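Local structure of tyrosine recombinase XerH (Helicobacter pylori, 5JK0) at residues H4-L9 / S138-Q143; L18-F23 / S56-V61. The protein cuts and rejoins recombining DNA molecules as a site-specific tyrosine recombinase and takes part in chromosome segregation. One frame throughout, in Å; residues are numbered along the deposited sequence.

Contact 1 of 2, residues H4-L9 / S138-Q143; sequences HPLEEL and SYIDKQ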
ATOM      1  N   HIS D   4     -25.683  17.126  25.382  1.00 44.23           N
ATOM      2  CA  HIS D   4     -27.042  17.479  24.995  1.00 42.31           C
ATOM      3  C   HIS D   4     -27.727  16.285  24.343  1.00 38.78           C
ATOM      4  O   HIS D   4     -27.057  15.387  23.846  1.00 39.01           O
ATOM      5  CB  HIS D   4     -27.039  18.672  24.035  1.00 42.34           C
ATOM      6  CG  HIS D   4     -26.233  19.837  24.517  1.00 45.06           C
ATOM      7  ND1 HIS D   4     -26.763  20.833  25.310  1.00 47.95           N
ATOM      8  CD2 HIS D   4     -24.935  20.166  24.317  1.00 44.96           C
ATOM      9  CE1 HIS D   4     -25.826  21.724  25.577  1.00 49.28           C
ATOM     10  NE2 HIS D   4     -24.708  21.344  24.986  1.00 47.61           N
ATOM     11  N   PRO D   5     -29.069  16.262  24.352  1.00 36.78           N
ATOM     12  CA  PRO D   5     -29.777  15.233  23.586  1.00 35.12           C
ATOM     13  C   PRO D   5     -29.474  15.361  22.096  1.00 31.46           C
ATOM     14  O   PRO D   5     -29.149  16.456  21.635  1.00 30.10           O
ATOM     15  CB  PRO D   5     -31.252  15.523  23.880  1.00 35.70           C
ATOM     16  CG  PRO D   5     -31.241  16.251  25.181  1.00 37.83           C
ATOM     17  CD  PRO D   5     -29.987  17.072  25.171  1.00 37.96           C
ATOM     18  N   LEU D   6     -29.567  14.259  21.358  1.00 30.09           N
ATOM     19  CA  LEU D   6     -29.273  14.273  19.929  1.00 28.10           C
ATOM     20  C   LEU D   6     -30.222  15.198  19.176  1.00 28.22           C
ATOM     21  O   LEU D   6     -29.792  16.042  18.388  1.00 27.16           O
ATOM     22  CB  LEU D   6     -29.355  12.863  19.346  1.00 27.10           C
ATOM     23  CG  LEU D   6     -29.025  12.756  17.854  1.00 26.32           C
ATOM     24  CD1 LEU D   6     -27.553  13.049  17.611  1.00 25.11           C
ATOM     25  CD2 LEU D   6     -29.402  11.390  17.303  1.00 26.57           C
ATOM     26  N   GLU D   7     -31.517  15.036  19.428  1.00 29.78           N
ATOM     27  CA  GLU D   7     -32.538  15.802  18.727  1.00 34.34           C
ATOM     28  C   GLU D   7     -33.384  16.614  19.700  1.00 36.29           C
ATOM     29  O   GLU D   7     -34.232  16.068  20.403  1.00 38.48           O
ATOM     30  CB  GLU D   7     -33.424  14.867  17.903  1.00 36.85           C
ATOM     31  CG  GLU D   7     -32.653  14.022  16.900  1.00 38.53           C
ATOM     32  CD  GLU D   7     -33.525  12.992  16.208  1.00 41.59           C
ATOM     33  OE1 GLU D   7     -33.821  13.174  15.006  1.00 39.97           O
ATOM     34  OE2 GLU D   7     -33.910  12.000  16.864  1.00 44.53           O
ATOM     35  N   GLU D   8     -33.146  17.922  19.736  1.00 37.36           N
ATOM     36  CA  GLU D   8     -33.867  18.810  20.642  1.00 41.87           C
ATOM     37  C   GLU D   8     -34.912  19.646  19.911  1.00 44.45           C
ATOM     38  O   GLU D   8     -35.809  20.215  20.535  1.00 46.27           O
ATOM     39  CB  GLU D   8     -32.889  19.732  21.376  1.00 43.44           C
ATOM     40  CG  GLU D   8     -31.996  19.022  22.380  1.00 45.94           C
ATOM     41  CD  GLU D   8     -31.032  19.968  23.071  1.00 48.23           C
ATOM     42  OE1 GLU D   8     -31.132  20.123  24.307  1.00 51.31           O
ATOM     43  OE2 GLU D   8     -30.173  20.556  22.380  1.00 46.58           O
ATOM     44  N   LEU D   9     -34.793  19.719  18.590  1.00 44.12           N
ATOM     45  CA  LEU D   9     -35.702  20.525  17.783  1.00 45.27           C
ATOM     46  C   LEU D   9     -36.561  19.656  16.869  1.00 44.61           C
ATOM     47  O   LEU D   9     -36.291  18.468  16.692  1.00 43.63           O
ATOM     48  CB  LEU D   9     -34.916  21.538  16.949  1.00 44.96           C
ATOM     49  CG  LEU D   9     -33.942  22.440  17.712  1.00 45.70           C
ATOM     50  CD1 LEU D   9     -33.159  23.320  16.749  1.00 45.04           C
ATOM     51  CD2 LEU D   9     -34.683  23.284  18.737  1.00 47.20           C
ATOM     52  N   SER D 138     -17.824  12.069  15.121  1.00 25.57           N
ATOM     53  CA  SER D 138     -17.113  11.491  16.255  1.00 25.27           C
ATOM     54  C   SER D 138     -17.414  12.327  17.492  1.00 28.52           C
ATOM     55  O   SER D 138     -17.552  11.804  18.597  1.00 30.53           O
ATOM     56  CB  SER D 138     -15.606  11.433  15.999  1.00 25.88           C
ATOM     57  OG  SER D 138     -14.913  10.955  17.140  1.00 29.27           O
ATOM     58  N   TYR D 139     -17.520  13.635  17.283  1.00 28.50           N
ATOM     59  CA  TYR D 139     -17.847  14.574  18.349  1.00 28.88           C
ATOM     60  C   TYR D 139     -19.280  14.380  18.835  1.00 27.72           C
ATOM     61  O   TYR D 139     -19.547  14.412  20.036  1.00 26.78           O
ATOM     62  CB  TYR D 139     -17.635  16.011  17.863  1.00 28.29           C
ATOM     63  CG  TYR D 139     -18.018  17.079  18.865  1.00 29.79           C
ATOM     64  CD1 TYR D 139     -17.123  17.497  19.842  1.00 32.32           C
ATOM     65  CD2 TYR D 139     -19.272  17.677  18.823  1.00 28.77           C
ATOM     66  CE1 TYR D 139     -17.471  18.476  20.755  1.00 33.15           C
ATOM     67  CE2 TYR D 139     -19.626  18.655  19.731  1.00 29.10           C
ATOM     68  CZ  TYR D 139     -18.724  19.051  20.693  1.00 31.64           C
ATOM     69  OH  TYR D 139     -19.080  20.027  21.595  1.00 33.93           O
ATOM     70  N   ILE D 140     -20.202  14.177  17.897  1.00 24.50           N
ATOM     71  CA  ILE D 140     -21.606  13.974  18.238  1.00 24.58           C
ATOM     72  C   ILE D 140     -21.799  12.681  19.033  1.00 25.97           C
ATOM     73  O   ILE D 140     -22.574  12.640  19.989  1.00 26.50           O
ATOM     74  CB  ILE D 140     -22.493  13.942  16.976  1.00 27.24           C
ATOM     75  CG1 ILE D 140     -22.404  15.274  16.226  1.00 27.60           C
ATOM     76  CG2 ILE D 140     -23.939  13.651  17.344  1.00 23.76           C
ATOM     77  CD1 ILE D 140     -23.219  15.317  14.948  1.00 25.39           C
ATOM     78  N   ASP D 141     -21.077  11.634  18.642  1.00 27.63           N
ATOM     79  CA  ASP D 141     -21.139  10.352  19.343  1.00 30.66           C
ATOM     80  C   ASP D 141     -20.669  10.462  20.791  1.00 33.60           C
ATOM     81  O   ASP D 141     -21.073   9.673  21.644  1.00 37.07           O
ATOM     82  CB  ASP D 141     -20.298   9.297  18.619  1.00 31.92           C
ATOM     83  CG  ASP D 141     -20.925   8.835  17.319  1.00 33.88           C
ATOM     84  OD1 ASP D 141     -22.134   9.080  17.116  1.00 33.40           O
ATOM     85  OD2 ASP D 141     -20.208   8.217  16.503  1.00 35.05           O
ATOM     86  N   LYS D 142     -19.814  11.442  21.061  1.00 33.62           N
ATOM     87  CA  LYS D 142     -19.199  11.578  22.376  1.00 36.91           C
ATOM     88  C   LYS D 142     -19.855  12.652  23.238  1.00 37.19           C
ATOM     89  O   LYS D 142     -19.511  12.802  24.409  1.00 37.59           O
ATOM     90  CB  LYS D 142     -17.707  11.888  22.229  1.00 39.64           C
ATOM     91  CG  LYS D 142     -16.906  10.798  21.539  1.00 42.05           C
ATOM     92  CD  LYS D 142     -15.514  11.288  21.184  1.00 44.37           C
ATOM     93  CE  LYS D 142     -14.749  10.249  20.384  1.00 46.48           C
ATOM     94  NZ  LYS D 142     -13.418  10.762  19.953  1.00 48.02           N
ATOM     95  N   GLN D 143     -20.793  13.400  22.664  1.00 35.95           N
ATOM     96  CA  GLN D 143     -21.398  14.513  23.389  1.00 36.33           C
ATOM     97  C   GLN D 143     -22.925  14.474  23.410  1.00 37.68           C
ATOM     98  O   GLN D 143     -23.560  15.400  23.911  1.00 38.93           O
ATOM     99  CB  GLN D 143     -20.934  15.846  22.795  1.00 34.02           C
ATOM    100  CG  GLN D 143     -19.423  16.051  22.808  1.00 34.06           C
ATOM    101  CD  GLN D 143     -18.834  16.040  24.209  1.00 37.08           C
ATOM    102  OE1 GLN D 143     -19.510  16.364  25.186  1.00 39.04           O
ATOM    103  NE2 GLN D 143     -17.564  15.662  24.311  1.00 37.60           N
TER
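His4 and Gln143 meet through their backbones: His4 N donates to Gln143 O over 3.1 Å, with an N-H...O angle of 156°. The bond is made by main-chain atoms alone, without the imidazole or the amide side chain, and both residues are partly exposed. Deeper in, Leu6 CD1 packs on Ile140 CG2 at 3.7 Å, the two side chains crossing at about a right angle. With CG anti to the backbone N (chi1 -178°), the leucine reaches its methyl across to the helix, while the branched isoleucine offers CG2; Ile140 also touches Tyr154. On the helix, Gln143 CG lies 3.7 Å above one face of the Tyr139 ring, toward its rim. Further out, His4 also pairs by backbone hydrogen bonds with Gln145, two residues on. Glu7 OE1 bonds to Ser101 OG and Leu102 N, and Asp141 binds the backbone N atoms of Tyr154 and Asn155. The contact joins the N-terminal arm to helix 123-143 of the helical, SAM-like N-terminal domain. Its chemistry is modest: one directional main-chain bond fixes the start of the arm beside Gln143, and one methyl contact adds short-range packing.

Contact 2 of 2, residues L18-F23 / S56-V61; sequences LWIGRF and SQLEKV
Ile20 faces Leu58 from helix 12-30, one turn of a helix meeting another through methyl groups. Its CG2, anti to the backbone N while CG1 lies beside that N (chi1 -67°), comes to 4.2 Å from Leu58 CD1, and the two side chains meet at a slant. Ile20 also touches His84 of helix 74-93, and an apolar side chain suits this buried place. Next comes Gly21, whose CA is met by the other branch of the same leucine, Leu58 CD2, at 4.1 Å. Here the leucine methyl rests against main chain, and Gly21 and Leu58 are the closest pair of CA atoms, 6.9 Å apart. The two methyls of Leu58 are thus divided between adjacent residues, CD1 on Ile20 and CD2 on Gly21. Phe23 turns to other helices, touching Leu80 and Leu136 and setting its ring edge-to-face with Tyr139. Leu58 itself also packs on Leu49, Cys53 and Leu81. This buried, purely apolar helix-helix packing is what is expected inside the all-helical N-terminal, SAM-like domain of the phage integrase family.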
ATOM      1  N   LEU D  18     -27.039  23.062  15.028  1.00 34.07           N
ATOM      2  CA  LEU D  18     -26.782  23.152  16.458  1.00 34.55           C
ATOM      3  C   LEU D  18     -25.513  22.393  16.835  1.00 32.15           C
ATOM      4  O   LEU D  18     -24.689  22.889  17.602  1.00 32.78           O
ATOM      5  CB  LEU D  18     -27.978  22.611  17.243  1.00 36.65           C
ATOM      6  CG  LEU D  18     -28.208  23.183  18.640  1.00 40.25           C
ATOM      7  CD1 LEU D  18     -28.427  24.684  18.565  1.00 41.38           C
ATOM      8  CD2 LEU D  18     -29.394  22.500  19.303  1.00 41.93           C
ATOM      9  N   TRP D  19     -25.357  21.193  16.282  1.00 29.78           N
ATOM     10  CA  TRP D  19     -24.192  20.362  16.575  1.00 28.91           C
ATOM     11  C   TRP D  19     -22.929  20.861  15.879  1.00 29.49           C
ATOM     12  O   TRP D  19     -21.831  20.753  16.425  1.00 31.44           O
ATOM     13  CB  TRP D  19     -24.460  18.908  16.180  1.00 25.38           C
ATOM     14  CG  TRP D  19     -25.321  18.176  17.160  1.00 24.74           C
ATOM     15  CD1 TRP D  19     -26.607  17.758  16.973  1.00 25.02           C
ATOM     16  CD2 TRP D  19     -24.961  17.787  18.489  1.00 25.58           C
ATOM     17  NE1 TRP D  19     -27.067  17.124  18.104  1.00 24.52           N
ATOM     18  CE2 TRP D  19     -26.075  17.131  19.049  1.00 25.63           C
ATOM     19  CE3 TRP D  19     -23.802  17.926  19.261  1.00 27.28           C
ATOM     20  CZ2 TRP D  19     -26.065  16.616  20.343  1.00 27.21           C
ATOM     21  CZ3 TRP D  19     -23.794  17.413  20.546  1.00 28.59           C
ATOM     22  CH2 TRP D  19     -24.918  16.766  21.073  1.00 29.60           C
ATOM     23  N   ILE D  20     -23.086  21.403  14.674  1.00 28.05           N
ATOM     24  CA  ILE D  20     -21.952  21.949  13.933  1.00 28.86           C
ATOM     25  C   ILE D  20     -21.355  23.143  14.673  1.00 30.51           C
ATOM     26  O   ILE D  20     -20.135  23.268  14.788  1.00 32.55           O
ATOM     27  CB  ILE D  20     -22.356  22.376  12.506  1.00 29.97           C
ATOM     28  CG1 ILE D  20     -22.732  21.151  11.670  1.00 28.44           C
ATOM     29  CG2 ILE D  20     -21.223  23.132  11.829  1.00 29.39           C
ATOM     30  CD1 ILE D  20     -23.125  21.483  10.247  1.00 28.46           C
ATOM     31  N   GLY D  21     -22.224  24.009  15.185  1.00 29.95           N
ATOM     32  CA  GLY D  21     -21.792  25.166  15.945  1.00 31.72           C
ATOM     33  C   GLY D  21     -21.043  24.780  17.207  1.00 34.18           C
ATOM     34  O   GLY D  21     -20.044  25.404  17.561  1.00 36.38           O
ATOM     35  N   ARG D  22     -21.529  23.744  17.885  1.00 33.63           N
ATOM     36  CA  ARG D  22     -20.879  23.240  19.089  1.00 33.69           C
ATOM     37  C   ARG D  22     -19.506  22.658  18.772  1.00 30.79           C
ATOM     38  O   ARG D  22     -18.544  22.870  19.512  1.00 29.45           O
ATOM     39  CB  ARG D  22     -21.749  22.180  19.768  1.00 34.19           C
ATOM     40  CG  ARG D  22     -23.019  22.725  20.396  1.00 36.80           C
ATOM     41  CD  ARG D  22     -23.986  21.600  20.729  1.00 36.76           C
ATOM     42  NE  ARG D  22     -25.201  22.089  21.373  1.00 35.55           N
ATOM     43  CZ  ARG D  22     -26.342  21.408  21.427  1.00 36.05           C
ATOM     44  NH1 ARG D  22     -26.426  20.209  20.863  1.00 35.18           N
ATOM     45  NH2 ARG D  22     -27.400  21.927  22.035  1.00 35.85           N
ATOM     46  N   PHE D  23     -19.423  21.921  17.669  1.00 28.59           N
ATOM     47  CA  PHE D  23     -18.173  21.297  17.254  1.00 30.03           C
ATOM     48  C   PHE D  23     -17.123  22.336  16.871  1.00 30.08           C
ATOM     49  O   PHE D  23     -15.967  22.238  17.277  1.00 30.69           O
ATOM     50  CB  PHE D  23     -18.414  20.344  16.083  1.00 28.62           C
ATOM     51  CG  PHE D  23     -17.153  19.765  15.503  1.00 28.08           C
ATOM     52  CD1 PHE D  23     -16.423  18.822  16.205  1.00 29.74           C
ATOM     53  CD2 PHE D  23     -16.704  20.159  14.254  1.00 26.90           C
ATOM     54  CE1 PHE D  23     -15.266  18.282  15.674  1.00 29.55           C
ATOM     55  CE2 PHE D  23     -15.546  19.624  13.717  1.00 25.58           C
ATOM     56  CZ  PHE D  23     -14.827  18.684  14.427  1.00 26.69           C
ATOM     57  N   SER D  56     -25.175  31.327   7.789  1.00 38.67           N
ATOM     58  CA  SER D  56     -24.513  32.574   7.426  1.00 41.04           C
ATOM     59  C   SER D  56     -23.715  33.133   8.598  1.00 41.14           C
ATOM     60  O   SER D  56     -22.634  33.692   8.415  1.00 41.73           O
ATOM     61  CB  SER D  56     -25.537  33.602   6.947  1.00 44.90           C
ATOM     62  OG  SER D  56     -24.918  34.845   6.666  1.00 48.29           O
ATOM     63  N   GLN D  57     -24.253  32.978   9.804  1.00 40.13           N
ATOM     64  CA  GLN D  57     -23.588  33.468  11.005  1.00 41.18           C
ATOM     65  C   GLN D  57     -22.365  32.625  11.354  1.00 38.91           C
ATOM     66  O   GLN D  57     -21.336  33.158  11.765  1.00 39.61           O
ATOM     67  CB  GLN D  57     -24.567  33.496  12.182  1.00 44.05           C
ATOM     68  CG  GLN D  57     -25.688  34.508  12.017  1.00 49.25           C
ATOM     69  CD  GLN D  57     -26.704  34.451  13.140  1.00 53.78           C
ATOM     70  OE1 GLN D  57     -26.574  33.655  14.071  1.00 55.60           O
ATOM     71  NE2 GLN D  57     -27.727  35.295  13.057  1.00 55.96           N
ATOM     72  N   LEU D  58     -22.477  31.310  11.185  1.00 35.76           N
ATOM     73  CA  LEU D  58     -21.354  30.411  11.442  1.00 35.40           C
ATOM     74  C   LEU D  58     -20.199  30.688  10.487  1.00 35.26           C
ATOM     75  O   LEU D  58     -19.030  30.602  10.865  1.00 34.94           O
ATOM     76  CB  LEU D  58     -21.785  28.949  11.323  1.00 33.49           C
ATOM     77  CG  LEU D  58     -22.656  28.392  12.449  1.00 33.98           C
ATOM     78  CD1 LEU D  58     -22.933  26.918  12.221  1.00 32.31           C
ATOM     79  CD2 LEU D  58     -21.989  28.612  13.797  1.00 35.72           C
ATOM     80  N   GLU D  59     -20.537  31.018   9.246  1.00 36.03           N
ATOM     81  CA  GLU D  59     -19.534  31.322   8.235  1.00 37.52           C
ATOM     82  C   GLU D  59     -18.753  32.583   8.591  1.00 37.74           C
ATOM     83  O   GLU D  59     -17.528  32.616   8.481  1.00 37.18           O
ATOM     84  CB  GLU D  59     -20.193  31.480   6.866  1.00 40.64           C
ATOM     85  CG  GLU D  59     -19.231  31.852   5.754  1.00 44.51           C
ATOM     86  CD  GLU D  59     -19.927  32.003   4.418  1.00 50.14           C
ATOM     87  OE1 GLU D  59     -21.112  31.617   4.318  1.00 51.73           O
ATOM     88  OE2 GLU D  59     -19.292  32.510   3.471  1.00 54.74           O
ATOM     89  N   LYS D  60     -19.470  33.614   9.026  1.00 37.60           N
ATOM     90  CA  LYS D  60     -18.853  34.895   9.351  1.00 38.66           C
ATOM     91  C   LYS D  60     -17.960  34.804  10.587  1.00 39.08           C
ATOM     92  O   LYS D  60     -16.891  35.412  10.634  1.00 40.24           O
ATOM     93  CB  LYS D  60     -19.927  35.964   9.560  1.00 33.33           C
ATOM     94  N   VAL D  61     -18.403  34.043  11.583  1.00 38.32           N
ATOM     95  CA  VAL D  61     -17.664  33.905  12.835  1.00 39.38           C
ATOM     96  C   VAL D  61     -16.328  33.192  12.636  1.00 37.06           C
ATOM     97  O   VAL D  61     -15.288  33.658  13.109  1.00 38.88           O
ATOM     98  CB  VAL D  61     -18.490  33.141  13.893  1.00 39.93           C
ATOM     99  CG1 VAL D  61     -17.618  32.754  15.079  1.00 41.63           C
ATOM    100  CG2 VAL D  61     -19.669  33.983  14.348  1.00 41.12           C
TER

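Both contacts involve the helical N-terminal part of the chain, and helix 12-30 links them. Contact 2 is a buried, wholly apolar meeting of two helices, whereas contact 1 is only partly buried and pairs a loop with a helix, adding a main-chain hydrogen bond to its one apolar touch. The two sites lie about 15 Å apart between centres and are joined directly: Trp19 NE1 is 2.9 Å from Leu6 O, probably a hydrogen bond, and Glu8 OE2 forms a salt bridge with Arg22 NH2 at 3.1 Å. Helix 12-30 thus meets helix 55-68 through apolar groups, while its side toward the arm is mixed, with a tryptophan and an arginine meeting it. Along the chain, contact 2 is nested within the loop closed by contact 1.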